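Local coordinates for substrate-binding protein (Synechococcus sp., PDB 6WPN) that probably binds an oligosaccharide or related sugar in the periplasm as the solute-binding component of a transport system, at residues N326-R329 and F330-A334; G387-R390 and L391-I394. One frame throughout, in Å; residues are numbered along the deposited sequence.

Contact 1 (N326-R329 and F330-A334); sequences NQAR and FAREA
At the edge of the Arg-329 guanidinium, in its plane, sits Glu-333 OE2, while the carboxylate itself is turned almost square to that plane, 83° away. Ala-334 CB lies over one face of the Phe-330 ring, 3.7 Å above its plane and offset toward the rim, while Tyr-44 meets the ring edge-to-face and Phe-41 and Tyr-140 meet it at about 50°. The bond from Arg-329 NE to Glu-333 OE2, one helical turn on, is a weak one of 3.4 Å within a salt bridge; the stronger partner is Asp-47, which meets NH2. With CG anti to the backbone N (chi1 -178°) and an extended chain, Arg-329 can serve both acids. A leucine here would probably leave Asp-47 and Glu-333 without the positive charge they share. The Arg-332 guanidinium has Ala-328 C over one face; Ala-328 CB comes 4.0 Å from Arg-332 NH2, which is bridged to Glu-350. Ala-331, whose N bonds to Gln-327 O (2.8 Å), offers a small methyl where Pro-338 and Ile-347 touch it. Helix 324-334 thus lies between helix 42-55, met by Asn-326, Arg-329 and Glu-333, and helix 341-352, met by Gln-327, Ala-328 and Arg-332, with strand 337-338 beside it.

Contact 2 (G387-R390 and L391-I394); sequences GVKR and LQSI
Gln-392 N gives its hydrogen to Val-388 O over 2.8 Å, with an N-H...O angle of 157°, the shortest polar bond of this first turn of helix. The next two bonds follow the same i to i+4 pattern, from Ser-393 N to Lys-389 O and from Ile-394 N to Arg-390 O. Leu-391 N reaches Gly-387 O over a longer 3.3 Å, where the helix is just starting. The positive phi of Gly-387 (75°) is a backbone shape that glycine adopts with little strain; its own N is held by Asn-97 OD1.

Lys-389 and Gln-392 run side by side and point the same way. The lysine folds at chi2 (-63°) and again at chi4, which brings its methylenes against the amide: Lys-389 CE lies 3.7 Å from Gln-392 OE1, and Lys-389 CD 4.0 Å from Gln-392 CD. This is contact of an aliphatic chain with an amide, for which a long flexible residue at a partly exposed place is well suited. The amide is anchored through its nitrogen, as Gln-392 NE2 donates to Pro-190 O, so this buried glutamine ties the helix to a loop.

Gly-387 takes the N-cap position at the start of helix 388-403, in the C-terminal part of a solute-binding protein that ends with helix 409-427. Helix 409-427 covers one side: Leu-391 packs on Trp-420, Ile-394 on Ala-416 and Gln-419, and the exposed Arg-390 on Tyr-423. Ile-394 CG1 also rests 3.3 Å from Arg-390 O, alongside the carbonyl that its own N-H engages. Val-388, branched and buried, meets Pro-93 of helix 92-99.

Overall arrangement
Contacts 1 and 2 come in series along the chain, residues 326-334 closing well before 387-394 opens. Their centres lie 32 Å apart on opposite sides of the chain's centre, and their nearest atoms are about 20 Å from each other, so neither touches the other. Each is a local contact within a single helix: contact 1 in helix 324-334, and contact 2 at the start of helix 388-403. Between them the chain passes through strands 337-338 and 378-379, which belong to the mixed sheet, pairing with 137-149 and 295-303 respectively. Each helix packs against its own neighbours, so the two contacts probably belong to separately packed regions of this solute-binding protein.

Contact 1 (N326-R329 and F330-A334)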
# COMPACT_ATOMS: atom_id res chain seq x y z
N ASN A 326 -0.14 0.78 22.05
CA ASN A 326 0.32 -0.25 21.12
C ASN A 326 0.60 0.33 19.74
O ASN A 326 1.57 -0.08 19.08
CB ASN A 326 -0.70 -1.39 21.05
CG ASN A 326 -0.83 -2.15 22.36
OD1 ASN A 326 0.17 -2.39 23.05
ND2 ASN A 326 -2.04 -2.56 22.69
N GLN A 327 -0.22 1.27 19.28
CA GLN A 327 0.01 1.85 17.96
C GLN A 327 1.28 2.70 17.95
O GLN A 327 2.04 2.67 16.98
CB GLN A 327 -1.20 2.67 17.51
CG GLN A 327 -2.32 1.83 16.93
CD GLN A 327 -3.14 2.58 15.91
OE1 GLN A 327 -2.63 2.99 14.87
NE2 GLN A 327 -4.42 2.78 16.20
N ALA A 328 1.52 3.45 19.02
CA ALA A 328 2.76 4.23 19.11
C ALA A 328 3.97 3.31 19.09
O ALA A 328 4.94 3.56 18.36
CB ALA A 328 2.75 5.09 20.37
N ARG A 329 3.92 2.23 19.87
CA ARG A 329 5.03 1.29 19.92
C ARG A 329 5.26 0.63 18.56
O ARG A 329 6.40 0.44 18.13
CB ARG A 329 4.77 0.23 20.99
CG ARG A 329 5.89 -0.77 21.16
CD ARG A 329 5.63 -1.69 22.34
NE ARG A 329 6.59 -2.79 22.38
CZ ARG A 329 6.44 -3.88 23.12
NH1 ARG A 329 7.37 -4.83 23.09
NH2 ARG A 329 5.37 -4.03 23.89
N PHE A 330 4.17 0.26 17.87
CA PHE A 330 4.33 -0.32 16.54
C PHE A 330 4.83 0.72 15.54
O PHE A 330 5.61 0.38 14.64
CB PHE A 330 3.01 -0.94 16.06
CG PHE A 330 3.14 -1.71 14.77
CD1 PHE A 330 3.67 -2.99 14.76
CD2 PHE A 330 2.71 -1.16 13.57
CE1 PHE A 330 3.80 -3.70 13.57
CE2 PHE A 330 2.83 -1.87 12.38
CZ PHE A 330 3.37 -3.14 12.38
N ALA A 331 4.42 1.98 15.69
CA ALA A 331 4.92 3.02 14.79
C ALA A 331 6.43 3.18 14.94
O ALA A 331 7.13 3.41 13.95
CB ALA A 331 4.21 4.34 15.07
N ARG A 332 6.95 3.05 16.16
CA ARG A 332 8.39 3.15 16.36
C ARG A 332 9.11 1.94 15.78
O ARG A 332 10.06 2.08 15.00
CB ARG A 332 8.73 3.31 17.84
CG ARG A 332 8.13 4.54 18.49
CD ARG A 332 8.49 4.63 19.97
NE ARG A 332 7.72 5.66 20.65
CZ ARG A 332 6.78 5.41 21.56
NH1 ARG A 332 6.49 4.16 21.90
NH2 ARG A 332 6.12 6.42 22.12
N GLU A 333 8.68 0.74 16.16
CA GLU A 333 9.40 -0.47 15.76
C GLU A 333 9.28 -0.71 14.26
O GLU A 333 10.24 -1.16 13.63
CB GLU A 333 8.88 -1.67 16.55
CG GLU A 333 9.21 -1.60 18.04
CD GLU A 333 8.63 -2.76 18.84
OE1 GLU A 333 7.82 -3.53 18.28
OE2 GLU A 333 9.00 -2.90 20.03
N ALA A 334 8.12 -0.40 13.68
CA ALA A 334 7.92 -0.61 12.25
C ALA A 334 8.24 0.61 11.41
O ALA A 334 8.28 0.50 10.18
CB ALA A 334 6.47 -1.04 11.98

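Contact 2 (G387-R390 and L391-I394)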
# COMPACT_ATOMS: atom_id res chain seq x y z
N GLY A 387 -14.22 -6.08 -6.34
CA GLY A 387 -13.67 -6.50 -7.62
C GLY A 387 -12.60 -5.63 -8.23
O GLY A 387 -12.41 -5.67 -9.45
N VAL A 388 -11.87 -4.85 -7.42
CA VAL A 388 -10.85 -3.97 -7.97
C VAL A 388 -9.61 -4.75 -8.38
O VAL A 388 -8.86 -4.31 -9.27
CB VAL A 388 -10.50 -2.85 -6.96
CG1 VAL A 388 -9.65 -3.41 -5.84
CG2 VAL A 388 -9.79 -1.70 -7.66
N LYS A 389 -9.37 -5.91 -7.77
CA LYS A 389 -8.24 -6.72 -8.18
C LYS A 389 -8.50 -7.45 -9.49
O LYS A 389 -7.56 -7.69 -10.26
CB LYS A 389 -7.87 -7.71 -7.07
CG LYS A 389 -7.12 -7.05 -5.91
CD LYS A 389 -5.78 -6.48 -6.38
CE LYS A 389 -5.08 -5.70 -5.28
NZ LYS A 389 -5.81 -4.45 -4.92
N ARG A 390 -9.76 -7.80 -9.77
CA ARG A 390 -10.11 -8.29 -11.10
C ARG A 390 -9.84 -7.21 -12.14
O ARG A 390 -9.28 -7.49 -13.21
CB ARG A 390 -11.59 -8.68 -11.13
CG ARG A 390 -12.09 -9.19 -12.48
CD ARG A 390 -11.58 -10.59 -12.77
NE ARG A 390 -12.09 -11.52 -11.77
CZ ARG A 390 -11.84 -12.82 -11.74
NH1 ARG A 390 -11.07 -13.37 -12.68
NH2 ARG A 390 -12.36 -13.58 -10.79
N LEU A 391 -10.21 -5.97 -11.83
CA LEU A 391 -9.96 -4.85 -12.72
C LEU A 391 -8.47 -4.60 -12.90
O LEU A 391 -8.00 -4.39 -14.03
CB LEU A 391 -10.65 -3.60 -12.17
CG LEU A 391 -10.43 -2.29 -12.92
CD1 LEU A 391 -11.12 -2.34 -14.27
CD2 LEU A 391 -10.91 -1.10 -12.10
N GLN A 392 -7.71 -4.63 -11.81
CA GLN A 392 -6.26 -4.46 -11.91
C GLN A 392 -5.64 -5.51 -12.82
O GLN A 392 -4.78 -5.20 -13.65
CB GLN A 392 -5.63 -4.53 -10.53
CG GLN A 392 -4.11 -4.57 -10.57
CD GLN A 392 -3.49 -4.68 -9.19
OE1 GLN A 392 -3.79 -3.89 -8.29
NE2 GLN A 392 -2.63 -5.68 -9.00
N SER A 393 -6.06 -6.77 -12.66
CA SER A 393 -5.49 -7.85 -13.46
C SER A 393 -5.78 -7.64 -14.95
O SER A 393 -4.90 -7.85 -15.79
CB SER A 393 -6.02 -9.19 -12.98
OG SER A 393 -5.44 -10.25 -13.73
N ILE A 394 -7.01 -7.25 -15.28
CA ILE A 394 -7.37 -7.04 -16.68
C ILE A 394 -6.55 -5.90 -17.27
O ILE A 394 -6.04 -5.99 -18.40
CB ILE A 394 -8.88 -6.79 -16.82
CG1 ILE A 394 -9.66 -8.06 -16.47
CG2 ILE A 394 -9.23 -6.32 -18.22
CD1 ILE A 394 -11.15 -7.91 -16.63